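Probable aminotransferase (PDB 5YKR) is a probable class-III aminotransferase, a dimeric member of the pyridoxal-phosphate-dependent aminotransferase superfamily whose cofactor is held covalently by the protein. Local coordinates at residues R126-L130 with P131-V135; A139-A142 with N143-V146; L224-P227 with F228-V232; G327-A330 with G331-L334. One frame throughout, in Å; residues are numbered along the deposited sequence.

Contact 1 (R126-L130 with P131-V135); sequences RRFGL and PYWQV
F128 lays its side chain against the indole of W133, five residues on, where the chain leaves helix 115-128 and turns into strand 132-136. Its CB does most of the touching, 3.6 Å from W133 CH2 at the far end of the indole. The two side chains cross at about a right angle, while the phenyl ring and the six-membered ring of W133 are inclined obliquely, 43° between planes and 5.9 Å between centroids. F128, large and apolar, suits this buried corner, where F282 of strand 281-284 stacks on its ring. G129 then takes the chain out of the helix with positive phi, a conformation glycine adopts easily. This turn is a helix-to-strand connection in the large domain of a fold-type I PLP enzyme, and it leads into strand 132-136, outermost in the seven-stranded sheet within this chain, where the second subunit bonds to its backbone. L130 follows, its carbonyl oxygen O taking a hydrogen bond of 2.8 Å from W133 NE1. The N-H approaches from above the carbonyl plane, and the bond is bent, 143° at the hydrogen. Tryptophan suits the site because one side chain offers both this donor and a broad apolar surface; chi1 of -63° sets W133 CG beside its own backbone N, from where the indole reaches back over the turn. L130 CB packs 4.1 Å from W133 CZ2, and P131 stiffens the entry to the strand.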
ATOM      1  N   ARG A 126      -9.864  22.538   2.700  1.00 10.83           N
ATOM      2  CA  ARG A 126     -11.202  23.098   2.962  1.00 11.73           C
ATOM      3  C   ARG A 126     -12.054  22.143   3.797  1.00 11.52           C
ATOM      4  O   ARG A 126     -12.675  22.521   4.800  1.00 14.87           O
ATOM      5  CB  ARG A 126     -11.948  23.346   1.632  1.00 13.71           C
ATOM      6  CG  ARG A 126     -13.356  23.906   1.815  1.00 17.98           C
ATOM      7  CD  ARG A 126     -14.227  23.538   0.604  1.00 19.92           C
ATOM      8  NE  ARG A 126     -14.563  22.114   0.498  1.00 19.60           N
ATOM      9  CZ  ARG A 126     -15.445  21.493   1.243  1.00 18.71           C
ATOM     10  NH1 ARG A 126     -16.070  22.117   2.257  1.00 23.69           N
ATOM     11  NH2 ARG A 126     -15.680  20.223   1.031  1.00 18.22           N
ATOM     12  N   ARG A 127     -12.064  20.883   3.385  1.00 10.24           N
ATOM     13  CA  ARG A 127     -12.957  19.901   3.976  1.00 10.39           C
ATOM     14  C   ARG A 127     -12.561  19.518   5.371  1.00 10.99           C
ATOM     15  O   ARG A 127     -13.406  19.413   6.263  1.00 11.41           O
ATOM     16  CB  ARG A 127     -12.980  18.630   3.060  1.00 10.35           C
ATOM     17  CG  ARG A 127     -13.851  17.509   3.562  1.00 10.35           C
ATOM     18  CD  ARG A 127     -13.894  16.400   2.542  1.00 10.71           C
ATOM     19  NE  ARG A 127     -14.669  16.703   1.337  1.00 10.80           N
ATOM     20  CZ  ARG A 127     -15.909  16.305   1.094  1.00 11.24           C
ATOM     21  NH1 ARG A 127     -16.582  15.583   1.948  1.00 12.26           N
ATOM     22  NH2 ARG A 127     -16.462  16.592  -0.068  1.00 12.29           N
ATOM     23  N   PHE A 128     -11.255  19.240   5.564  1.00 10.17           N
ATOM     24  CA  PHE A 128     -10.804  18.629   6.800  1.00 10.47           C
ATOM     25  C   PHE A 128     -10.048  19.598   7.722  1.00 11.40           C
ATOM     26  O   PHE A 128      -9.662  19.239   8.851  1.00 14.23           O
ATOM     27  CB  PHE A 128      -9.981  17.387   6.515  1.00 11.17           C
ATOM     28  CG  PHE A 128     -10.749  16.284   5.851  1.00 10.59           C
ATOM     29  CD1 PHE A 128     -11.897  15.729   6.441  1.00 10.44           C
ATOM     30  CD2 PHE A 128     -10.340  15.786   4.626  1.00 10.59           C
ATOM     31  CE1 PHE A 128     -12.589  14.723   5.799  1.00 11.12           C
ATOM     32  CE2 PHE A 128     -11.015  14.783   4.001  1.00 10.97           C
ATOM     33  CZ  PHE A 128     -12.159  14.254   4.573  1.00 10.30           C
ATOM     34  N   GLY A 129      -9.856  20.842   7.281  1.00 11.60           N
ATOM     35  CA  GLY A 129      -9.378  21.869   8.179  1.00 13.02           C
ATOM     36  C   GLY A 129      -7.942  21.824   8.638  1.00 13.04           C
ATOM     37  O   GLY A 129      -7.613  22.384   9.698  1.00 16.88           O
ATOM     38  N   LEU A 130      -7.114  21.119   7.905  1.00 10.43           N
ATOM     39  CA  LEU A 130      -5.694  21.110   8.070  1.00 10.93           C
ATOM     40  C   LEU A 130      -5.070  21.536   6.732  1.00  9.55           C
ATOM     41  O   LEU A 130      -5.556  21.123   5.661  1.00 10.06           O
ATOM     42  CB  LEU A 130      -5.170  19.751   8.504  1.00 10.72           C
ATOM     43  CG  LEU A 130      -5.572  19.237   9.869  1.00 13.11           C
ATOM     44  CD1 LEU A 130      -5.003  17.852  10.129  1.00 14.28           C
ATOM     45  CD2 LEU A 130      -5.114  20.160  10.946  1.00 14.87           C
ATOM     46  N   PRO A 131      -3.950  22.267   6.781  1.00 10.10           N
ATOM     47  CA  PRO A 131      -3.461  22.853   5.556  1.00 10.13           C
ATOM     48  C   PRO A 131      -2.621  21.983   4.615  1.00  9.64           C
ATOM     49  O   PRO A 131      -2.667  22.232   3.416  1.00 10.74           O
ATOM     50  CB  PRO A 131      -2.593  24.028   6.033  1.00 10.61           C
ATOM     51  CG  PRO A 131      -2.219  23.668   7.432  1.00 11.48           C
ATOM     52  CD  PRO A 131      -3.367  22.934   7.973  1.00 10.31           C
ATOM     53  N   TYR A 132      -1.897  20.962   5.109  1.00  8.94           N
ATOM     54  CA  TYR A 132      -0.914  20.277   4.278  1.00  8.49           C
ATOM     55  C   TYR A 132      -1.183  18.780   4.224  1.00  8.40           C
ATOM     56  O   TYR A 132      -1.437  18.170   5.249  1.00  9.09           O
ATOM     57  CB  TYR A 132       0.502  20.474   4.836  1.00  8.85           C
ATOM     58  CG  TYR A 132       0.945  21.920   4.766  1.00  9.12           C
ATOM     59  CD1 TYR A 132       1.359  22.501   3.566  1.00  9.24           C
ATOM     60  CD2 TYR A 132       0.949  22.685   5.896  1.00  9.21           C
ATOM     61  CE1 TYR A 132       1.681  23.850   3.497  1.00 10.10           C
ATOM     62  CE2 TYR A 132       1.280  24.017   5.861  1.00 10.36           C
ATOM     63  CZ  TYR A 132       1.671  24.608   4.677  1.00 10.17           C
ATOM     64  OH  TYR A 132       2.044  25.911   4.620  1.00 13.17           O
ATOM     65  N   TRP A 133      -1.061  18.208   3.016  1.00  7.66           N
ATOM     66  CA  TRP A 133      -1.478  16.826   2.769  1.00  8.03           C
ATOM     67  C   TRP A 133      -0.412  16.053   1.990  1.00  7.16           C
ATOM     68  O   TRP A 133       0.496  16.626   1.363  1.00  7.33           O
ATOM     69  CB  TRP A 133      -2.801  16.839   1.962  1.00  8.29           C
ATOM     70  CG  TRP A 133      -3.868  17.477   2.762  1.00  7.61           C
ATOM     71  CD1 TRP A 133      -4.067  18.816   2.937  1.00  7.60           C
ATOM     72  CD2 TRP A 133      -4.762  16.813   3.682  1.00  7.96           C
ATOM     73  NE1 TRP A 133      -5.051  19.031   3.887  1.00  8.47           N
ATOM     74  CE2 TRP A 133      -5.458  17.822   4.381  1.00  8.54           C
ATOM     75  CE3 TRP A 133      -5.060  15.476   3.956  1.00  7.56           C
ATOM     76  CZ2 TRP A 133      -6.440  17.526   5.352  1.00  8.64           C
ATOM     77  CZ3 TRP A 133      -6.015  15.190   4.937  1.00  8.23           C
ATOM     78  CH2 TRP A 133      -6.683  16.209   5.628  1.00  8.85           C
ATOM     79  N   GLN A 134      -0.540  14.730   2.062  1.00  7.47           N
ATOM     80  CA  GLN A 134       0.202  13.778   1.240  1.00  8.05           C
ATOM     81  C   GLN A 134      -0.724  12.600   0.953  1.00  7.71           C
ATOM     82  O   GLN A 134      -1.733  12.399   1.635  1.00  9.06           O
ATOM     83  CB  GLN A 134       1.467  13.277   1.965  1.00  9.44           C
ATOM     84  CG  GLN A 134       2.571  14.293   2.143  1.00 10.36           C
ATOM     85  CD  GLN A 134       3.318  14.648   0.872  1.00 11.91           C
ATOM     86  OE1 GLN A 134       4.337  14.014   0.569  1.00 13.23           O
ATOM     87  NE2 GLN A 134       2.852  15.726   0.127  1.00 12.50           N
ATOM     88  N   VAL A 135      -0.396  11.818  -0.062  1.00  7.34           N
ATOM     89  CA  VAL A 135      -1.151  10.611  -0.456  1.00  7.56           C
ATOM     90  C   VAL A 135      -0.298   9.387  -0.332  1.00  7.15           C
ATOM     91  O   VAL A 135       0.906   9.420  -0.653  1.00  8.47           O
ATOM     92  CB  VAL A 135      -1.639  10.737  -1.914  1.00  8.04           C
ATOM     93  CG1 VAL A 135      -2.411   9.525  -2.399  1.00  8.14           C
ATOM     94  CG2 VAL A 135      -2.455  11.985  -2.093  1.00  9.36           C
TER

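Contact 2 (A139-A142 with N143-V146); sequences ATDA and NRFV
D141, A142 and N143, consecutive residues near the start of helix 139-154, each send a side chain to a different side of the helix. D141 forms a salt bridge with R144 in which one carboxylate oxygen takes both bonds. R144 NE and R144 NH2 each lie 3.0 Å from D141 OD1, so the guanidinium meets it side-on, with the oxygen near its plane and at its edge. Both donors come from the same face of the carboxylate, well above its plane, and the two planes stand 72° apart. The bend of the arginine chain at chi3 (-59°) brings NE and NH2 round together to that single oxygen. R144 NH1 is bonded to the O of S169 of the second subunit. D141 CB also sits over the face of the F145 ring, 4.2 Å from the centroid and 25° off the normal, a CH-pi contact that a flat aromatic suits.

A142, small enough for a closely packed side of the helix, lies against T136, V283 and W297, and its O accepts V146 N at 2.9 Å. N143 N bonds A139 O at 3.0 Å, another i to i+4 bond of the alpha-helix. Its amide suits a buried polar place, since N143 ND2 donates to both H167 O and D259 OD2. T140 OG1 bonds S169 N and the phosphate oxygen OP3 of the LLP residue at position 286, so this first turn belongs to the cofactor site. Two donors on D141 OD1 probably offset the charge of the buried carboxylate, which would help a charged pair lie at the subunit interface.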
ATOM      1  N   ALA A 139      -4.325   3.304   4.156  1.00  7.49           N
ATOM      2  CA  ALA A 139      -4.390   3.893   5.479  1.00  7.80           C
ATOM      3  C   ALA A 139      -3.244   3.398   6.361  1.00  7.36           C
ATOM      4  O   ALA A 139      -2.682   4.154   7.126  1.00  7.55           O
ATOM      5  CB  ALA A 139      -5.728   3.642   6.139  1.00  8.66           C
ATOM      6  N   THR A 140      -2.932   2.105   6.268  1.00  7.68           N
ATOM      7  CA  THR A 140      -1.780   1.612   7.017  1.00  7.89           C
ATOM      8  C   THR A 140      -0.536   2.446   6.756  1.00  7.84           C
ATOM      9  O   THR A 140       0.161   2.851   7.719  1.00  7.74           O
ATOM     10  CB  THR A 140      -1.480   0.150   6.640  1.00  8.39           C
ATOM     11  OG1 THR A 140      -2.535  -0.700   7.092  1.00  8.40           O
ATOM     12  CG2 THR A 140      -0.189  -0.306   7.252  1.00  8.83           C
ATOM     13  N   ASP A 141      -0.251   2.696   5.490  1.00  7.78           N
ATOM     14  CA  ASP A 141       0.966   3.416   5.171  1.00  7.92           C
ATOM     15  C   ASP A 141       0.904   4.862   5.652  1.00  7.81           C
ATOM     16  O   ASP A 141       1.904   5.407   6.103  1.00  8.13           O
ATOM     17  CB  ASP A 141       1.235   3.373   3.675  1.00  8.55           C
ATOM     18  CG  ASP A 141       1.791   2.065   3.213  1.00  9.63           C
ATOM     19  OD1 ASP A 141       2.038   1.142   4.038  1.00 10.19           O
ATOM     20  OD2 ASP A 141       2.044   1.985   1.975  1.00 11.30           O
ATOM     21  N   ALA A 142      -0.267   5.500   5.555  1.00  7.08           N
ATOM     22  CA  ALA A 142      -0.418   6.824   6.116  1.00  7.55           C
ATOM     23  C   ALA A 142      -0.052   6.835   7.605  1.00  8.04           C
ATOM     24  O   ALA A 142       0.739   7.654   8.070  1.00  8.38           O
ATOM     25  CB  ALA A 142      -1.808   7.389   5.871  1.00  7.77           C
ATOM     26  N   ASN A 143      -0.580   5.859   8.336  1.00  7.95           N
ATOM     27  CA  ASN A 143      -0.229   5.752   9.775  1.00  8.34           C
ATOM     28  C   ASN A 143       1.262   5.486   9.980  1.00  8.79           C
ATOM     29  O   ASN A 143       1.885   6.153  10.813  1.00  9.21           O
ATOM     30  CB  ASN A 143      -1.114   4.701  10.444  1.00  8.75           C
ATOM     31  CG  ASN A 143      -2.537   5.165  10.655  1.00  7.77           C
ATOM     32  OD1 ASN A 143      -2.790   6.343  10.894  1.00  9.36           O
ATOM     33  ND2 ASN A 143      -3.479   4.231  10.593  1.00  8.94           N
ATOM     34  N   ARG A 144       1.851   4.530   9.238  1.00  8.70           N
ATOM     35  CA  ARG A 144       3.273   4.232   9.414  1.00  9.81           C
ATOM     36  C   ARG A 144       4.126   5.455   9.180  1.00  9.45           C
ATOM     37  O   ARG A 144       5.111   5.725   9.902  1.00 10.28           O
ATOM     38  CB  ARG A 144       3.738   3.133   8.366  1.00  9.93           C
ATOM     39  CG  ARG A 144       3.116   1.791   8.584  1.00 11.25           C
ATOM     40  CD  ARG A 144       3.833   0.725   7.825  1.00 10.68           C
ATOM     41  NE  ARG A 144       3.928   0.838   6.370  1.00  9.73           N
ATOM     42  CZ  ARG A 144       5.046   0.793   5.673  1.00 10.13           C
ATOM     43  NH1 ARG A 144       6.220   0.889   6.211  1.00 12.09           N
ATOM     44  NH2 ARG A 144       4.938   0.683   4.381  1.00 10.47           N
ATOM     45  N   PHE A 145       3.797   6.176   8.107  1.00  8.86           N
ATOM     46  CA  PHE A 145       4.649   7.285   7.665  1.00  8.64           C
ATOM     47  C   PHE A 145       4.515   8.488   8.593  1.00  8.77           C
ATOM     48  O   PHE A 145       5.496   9.115   8.925  1.00  9.75           O
ATOM     49  CB  PHE A 145       4.327   7.672   6.224  1.00  9.07           C
ATOM     50  CG  PHE A 145       4.542   6.567   5.203  1.00  8.88           C
ATOM     51  CD1 PHE A 145       5.287   5.444   5.485  1.00  8.78           C
ATOM     52  CD2 PHE A 145       4.027   6.699   3.926  1.00  9.41           C
ATOM     53  CE1 PHE A 145       5.458   4.448   4.546  1.00  9.44           C
ATOM     54  CE2 PHE A 145       4.224   5.718   2.979  1.00  8.78           C
ATOM     55  CZ  PHE A 145       4.949   4.589   3.273  1.00  9.26           C
ATOM     56  N   VAL A 146       3.287   8.759   9.046  1.00  8.47           N
ATOM     57  CA  VAL A 146       3.085   9.808  10.052  1.00  9.11           C
ATOM     58  C   VAL A 146       3.873   9.476  11.316  1.00  8.31           C
ATOM     59  O   VAL A 146       4.509  10.364  11.915  1.00  9.66           O
ATOM     60  CB  VAL A 146       1.610  10.057  10.330  1.00  9.16           C
ATOM     61  CG1 VAL A 146       1.413  10.883  11.578  1.00  9.44           C
ATOM     62  CG2 VAL A 146       0.957  10.704   9.107  1.00 10.02           C
TER

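Contact 3 (L224-P227 with F228-V232); sequences LTEP and FMTNV
After strand 220-225 the backbone stays extended at E226, makes a tighter bend at P227 (psi -14°) and runs on through F228 without regular structure, a course that brings T230 back to the E226 carboxylate. E226 turns its side chain toward this returning loop, and T230 grips both of its oxygens. The main-chain N of T230 gives a hydrogen bond to E226 OE1, 2.9 Å long with an angle of 157° at the hydrogen, reaching that oxygen from above the carboxylate plane. The hydroxyl T230 OG1 bonds the other oxygen, E226 OE2, at 2.6 Å, on the syn lone pair of OE2. Threonine contributes a hydroxyl close beside the backbone N-H, so that both oxygens are held and the rotation of the carboxylate is fixed; chi1 of 67° puts OG1 between the backbone N and the carbonyl carbon, where it faces OE2. The E226 chain is extended beyond CG, long enough to span the bend, and its side chain crosses that of T230 at about a right angle.

The loop follows an inner strand of the seven-stranded sheet in the PLP-dependent aminotransferase fold, between 255-259 and 158-162, and its far end reaches the cofactor: N231 OD1 makes a weak hydrogen bond to O3 of the LLP residue at position 286. T230 OG1 is also bonded to H262 ND1, which ties the E226 pair to the neighbouring loop. The closed ring of P227 limits the backbone at the bend, and F228 sends its phenyl group away from the carboxylate to pack on T380, I382 and Y271. On the opening strand, T225 OG1 bonds E226 O at 2.7 Å.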
ATOM      1  N   LEU A 224      -1.884   7.812  18.589  1.00  9.17           N
ATOM      2  CA  LEU A 224      -2.606   7.388  17.379  1.00  9.07           C
ATOM      3  C   LEU A 224      -3.943   6.795  17.826  1.00  9.43           C
ATOM      4  O   LEU A 224      -3.956   5.838  18.657  1.00  9.73           O
ATOM      5  CB  LEU A 224      -1.825   6.324  16.587  1.00 10.10           C
ATOM      6  CG  LEU A 224      -2.503   5.655  15.392  1.00  9.92           C
ATOM      7  CD1 LEU A 224      -2.956   6.681  14.344  1.00 10.67           C
ATOM      8  CD2 LEU A 224      -1.587   4.667  14.765  1.00 10.87           C
ATOM      9  N   THR A 225      -5.057   7.313  17.306  1.00  9.52           N
ATOM     10  CA  THR A 225      -6.371   6.815  17.730  1.00  9.60           C
ATOM     11  C   THR A 225      -7.456   7.106  16.700  1.00  9.62           C
ATOM     12  O   THR A 225      -7.422   8.152  16.032  1.00  9.73           O
ATOM     13  CB  THR A 225      -6.790   7.403  19.084  1.00 11.07           C
ATOM     14  OG1 THR A 225      -7.973   6.740  19.588  1.00 11.63           O
ATOM     15  CG2 THR A 225      -6.999   8.920  19.038  1.00 11.83           C
ATOM     16  N   GLU A 226      -8.450   6.228  16.621  1.00  9.21           N
ATOM     17  CA  GLU A 226      -9.742   6.626  16.062  1.00  9.27           C
ATOM     18  C   GLU A 226     -10.386   7.594  17.056  1.00  9.98           C
ATOM     19  O   GLU A 226     -10.173   7.494  18.270  1.00 11.22           O
ATOM     20  CB  GLU A 226     -10.656   5.441  15.858  1.00 10.88           C
ATOM     21  CG  GLU A 226     -10.186   4.437  14.816  1.00  9.69           C
ATOM     22  CD  GLU A 226     -11.272   3.404  14.613  1.00  9.93           C
ATOM     23  OE1 GLU A 226     -11.321   2.406  15.418  1.00 10.50           O
ATOM     24  OE2 GLU A 226     -12.115   3.580  13.704  1.00 11.18           O
ATOM     25  N   PRO A 227     -11.231   8.511  16.574  1.00 10.73           N
ATOM     26  CA  PRO A 227     -11.954   9.377  17.525  1.00 11.35           C
ATOM     27  C   PRO A 227     -13.118   8.698  18.240  1.00 10.85           C
ATOM     28  O   PRO A 227     -13.652   9.221  19.222  1.00 13.00           O
ATOM     29  CB  PRO A 227     -12.412  10.534  16.626  1.00 11.10           C
ATOM     30  CG  PRO A 227     -12.610   9.907  15.280  1.00 11.62           C
ATOM     31  CD  PRO A 227     -11.573   8.824  15.163  1.00 10.91           C
ATOM     32  N   PHE A 228     -13.498   7.538  17.709  1.00 11.00           N
ATOM     33  CA  PHE A 228     -14.609   6.716  18.198  1.00 11.01           C
ATOM     34  C   PHE A 228     -14.186   5.329  17.736  1.00 11.15           C
ATOM     35  O   PHE A 228     -13.929   5.159  16.537  1.00 10.84           O
ATOM     36  CB  PHE A 228     -15.878   7.278  17.533  1.00 12.74           C
ATOM     37  CG  PHE A 228     -17.177   6.689  17.988  1.00 14.22           C
ATOM     38  CD1 PHE A 228     -17.513   5.372  17.774  1.00 19.46           C
ATOM     39  CD2 PHE A 228     -18.135   7.542  18.523  1.00 14.02           C
ATOM     40  CE1 PHE A 228     -18.744   4.887  18.183  1.00 22.32           C
ATOM     41  CE2 PHE A 228     -19.357   7.082  18.949  1.00 15.36           C
ATOM     42  CZ  PHE A 228     -19.655   5.753  18.760  1.00 20.23           C
ATOM     43  N   MET A 229     -13.944   4.390  18.665  1.00 12.24           N
ATOM     44  CA  MET A 229     -13.350   3.127  18.224  1.00 11.72           C
ATOM     45  C   MET A 229     -14.387   2.318  17.448  1.00 12.43           C
ATOM     46  O   MET A 229     -15.564   2.270  17.836  1.00 11.97           O
ATOM     47  CB  MET A 229     -12.784   2.315  19.392  1.00 11.55           C
ATOM     48  CG  MET A 229     -11.837   3.102  20.247  1.00 12.10           C
ATOM     49  SD  MET A 229     -11.083   2.146  21.610  1.00 12.67           S
ATOM     50  CE  MET A 229     -10.031   0.986  20.722  1.00 13.08           C
ATOM     51  N   THR A 230     -13.964   1.667  16.381  1.00 11.23           N
ATOM     52  CA  THR A 230     -14.865   0.912  15.508  1.00 11.39           C
ATOM     53  C   THR A 230     -14.415  -0.481  15.196  1.00 11.53           C
ATOM     54  O   THR A 230     -15.097  -1.199  14.474  1.00 13.45           O
ATOM     55  CB  THR A 230     -15.091   1.632  14.162  1.00 11.08           C
ATOM     56  OG1 THR A 230     -13.871   1.646  13.419  1.00 11.29           O
ATOM     57  CG2 THR A 230     -15.616   3.057  14.384  1.00 12.78           C
ATOM     58  N   ASN A 231     -13.291  -0.905  15.767  1.00 11.91           N
ATOM     59  CA  ASN A 231     -12.693  -2.182  15.405  1.00 12.84           C
ATOM     60  C   ASN A 231     -12.660  -3.199  16.543  1.00 14.80           C
ATOM     61  O   ASN A 231     -11.852  -4.128  16.527  1.00 16.57           O
ATOM     62  CB  ASN A 231     -11.332  -1.924  14.769  1.00 13.36           C
ATOM     63  CG  ASN A 231     -11.421  -1.248  13.407  1.00 13.61           C
ATOM     64  OD1 ASN A 231     -10.842  -0.118  13.151  1.00 18.65           O
ATOM     65  ND2 ASN A 231     -12.048  -1.940  12.519  1.00 15.51           N
ATOM     66  N   VAL A 232     -13.582  -3.020  17.495  1.00 14.09           N
ATOM     67  CA  VAL A 232     -13.822  -3.997  18.571  1.00 14.78           C
ATOM     68  C   VAL A 232     -15.285  -3.897  18.968  1.00 15.37           C
ATOM     69  O   VAL A 232     -15.640  -3.700  20.141  1.00 17.83           O
ATOM     70  CB  VAL A 232     -12.800  -3.790  19.737  1.00 13.89           C
ATOM     71  CG1 VAL A 232     -12.939  -2.403  20.385  1.00 14.79           C
ATOM     72  CG2 VAL A 232     -12.890  -4.917  20.722  1.00 15.51           C
TER

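Contact 4 (G327-A330 with G331-L334); sequences GTLA and GNAL
The flat carboxamide of N332 has the L329 residue beside it: its ND2 lies 3.9 Å from L329 CB, and the two side chains meet at a slant. N332 is the N-cap of helix 333-346, the residue just before its first turn, and it follows two beta turns that share residues L329 and A330. The type I turn from G327 to A330 is closed by A330 N bonded to G327 O at 3.1 Å; the type II turn from L329 to N332 then swings the chain into the helix. G331 has positive phi (70°), which the third place of a type II turn calls for and which glycine, lacking a CB, takes readily.

Asparagine suits the cap because its amide serves both ways. N332 OD1 accepts from Q335 N, one of the backbone N-H groups left without a main-chain partner in the first turn of a helix, while N332 ND2 donates to the O of G291 of the second subunit. Chi1 of 78° places CG between the backbone N and the carbonyl carbon, leaning over the turn. L329 adds a buried apolar side chain on T109. T328 OG1 bonds an LLP side chain of the second subunit, so the turns border the partner's cofactor site. Across the type II turn, L329 O is 3.5 Å from N332 CB.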
ATOM      1  N   GLY A 327       6.025   5.860  -1.665  1.00 10.74           N
ATOM      2  CA  GLY A 327       5.830   4.614  -2.393  1.00 10.58           C
ATOM      3  C   GLY A 327       5.683   4.963  -3.881  1.00  9.05           C
ATOM      4  O   GLY A 327       5.203   6.074  -4.251  1.00  9.54           O
ATOM      5  N   THR A 328       6.076   4.040  -4.745  1.00  9.50           N
ATOM      6  CA  THR A 328       6.198   4.356  -6.172  1.00  9.69           C
ATOM      7  C   THR A 328       4.894   4.767  -6.833  1.00  9.51           C
ATOM      8  O   THR A 328       4.899   5.649  -7.708  1.00  9.34           O
ATOM      9  CB  THR A 328       6.878   3.205  -6.903  1.00 11.04           C
ATOM     10  OG1 THR A 328       8.117   2.850  -6.225  1.00 13.08           O
ATOM     11  CG2 THR A 328       7.137   3.544  -8.369  1.00 12.09           C
ATOM     12  N   LEU A 329       3.771   4.162  -6.434  1.00  8.46           N
ATOM     13  CA  LEU A 329       2.491   4.454  -7.002  1.00  9.45           C
ATOM     14  C   LEU A 329       1.656   5.361  -6.103  1.00  9.04           C
ATOM     15  O   LEU A 329       0.496   5.665  -6.394  1.00 10.09           O
ATOM     16  CB  LEU A 329       1.721   3.205  -7.403  1.00 10.69           C
ATOM     17  CG  LEU A 329       2.194   2.581  -8.719  1.00 12.67           C
ATOM     18  CD1 LEU A 329       3.520   1.886  -8.602  1.00 14.45           C
ATOM     19  CD2 LEU A 329       1.179   1.612  -9.296  1.00 15.68           C
ATOM     20  N   ALA A 330       2.251   5.840  -5.000  1.00  7.83           N
ATOM     21  CA  ALA A 330       1.525   6.777  -4.150  1.00  7.59           C
ATOM     22  C   ALA A 330       1.361   8.149  -4.811  1.00  7.70           C
ATOM     23  O   ALA A 330       2.297   8.699  -5.361  1.00  9.08           O
ATOM     24  CB  ALA A 330       2.260   6.929  -2.845  1.00  8.72           C
ATOM     25  N   GLY A 331       0.169   8.723  -4.660  1.00  8.28           N
ATOM     26  CA  GLY A 331      -0.101  10.021  -5.207  1.00  7.88           C
ATOM     27  C   GLY A 331      -0.172  10.058  -6.710  1.00  7.68           C
ATOM     28  O   GLY A 331       0.169  11.106  -7.313  1.00  7.90           O
ATOM     29  N   ASN A 332      -0.551   8.948  -7.341  1.00  7.96           N
ATOM     30  CA  ASN A 332      -0.546   8.887  -8.788  1.00  7.99           C
ATOM     31  C   ASN A 332      -1.762   9.541  -9.452  1.00  7.50           C
ATOM     32  O   ASN A 332      -2.763   9.834  -8.808  1.00  7.96           O
ATOM     33  CB  ASN A 332      -0.224   7.484  -9.306  1.00  7.92           C
ATOM     34  CG  ASN A 332      -1.313   6.490  -9.277  1.00  8.74           C
ATOM     35  OD1 ASN A 332      -2.499   6.781  -9.158  1.00  9.30           O
ATOM     36  ND2 ASN A 332      -0.873   5.225  -9.453  1.00 11.76           N
ATOM     37  N   ALA A 333      -1.655   9.739 -10.763  1.00  7.66           N
ATOM     38  CA  ALA A 333      -2.702  10.451 -11.479  1.00  8.39           C
ATOM     39  C   ALA A 333      -4.072   9.763 -11.359  1.00  7.86           C
ATOM     40  O   ALA A 333      -5.105  10.420 -11.230  1.00  8.76           O
ATOM     41  CB  ALA A 333      -2.295  10.568 -12.948  1.00  9.28           C
ATOM     42  N   LEU A 334      -4.056   8.441 -11.392  1.00  8.33           N
ATOM     43  CA  LEU A 334      -5.329   7.699 -11.320  1.00  9.59           C
ATOM     44  C   LEU A 334      -5.983   7.877  -9.956  1.00  8.77           C
ATOM     45  O   LEU A 334      -7.197   8.135  -9.859  1.00  9.01           O
ATOM     46  CB  LEU A 334      -5.050   6.217 -11.617  1.00 11.24           C
ATOM     47  CG  LEU A 334      -6.276   5.393 -11.904  1.00 12.32           C
ATOM     48  CD1 LEU A 334      -6.891   5.850 -13.205  1.00 14.10           C
ATOM     49  CD2 LEU A 334      -5.970   3.932 -11.974  1.00 13.16           C
TER

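How the contacts relate
The four contacts come in series along the chain, all in the class-III aminotransferase fold. Contacts 1 and 2 are consecutive: strand 132-136 is followed closely by helix 139-154, their centres 15 Å apart. Contacts 1 and 3 reach the same seven-stranded sheet, strand 132-136 outermost within this chain and 220-225 inside it, 21 Å between centres. Contact 2 touches contact 3 where N143 OD1 lies 3.5 Å from L224 CD1, and contact 4 packs on contact 1 through V135. Contacts 1, 2 and 4 meet the second subunit. Contacts 2 and 3 approach their own chain's cofactor, contact 4 the partner's, so the sites depend on both subunits.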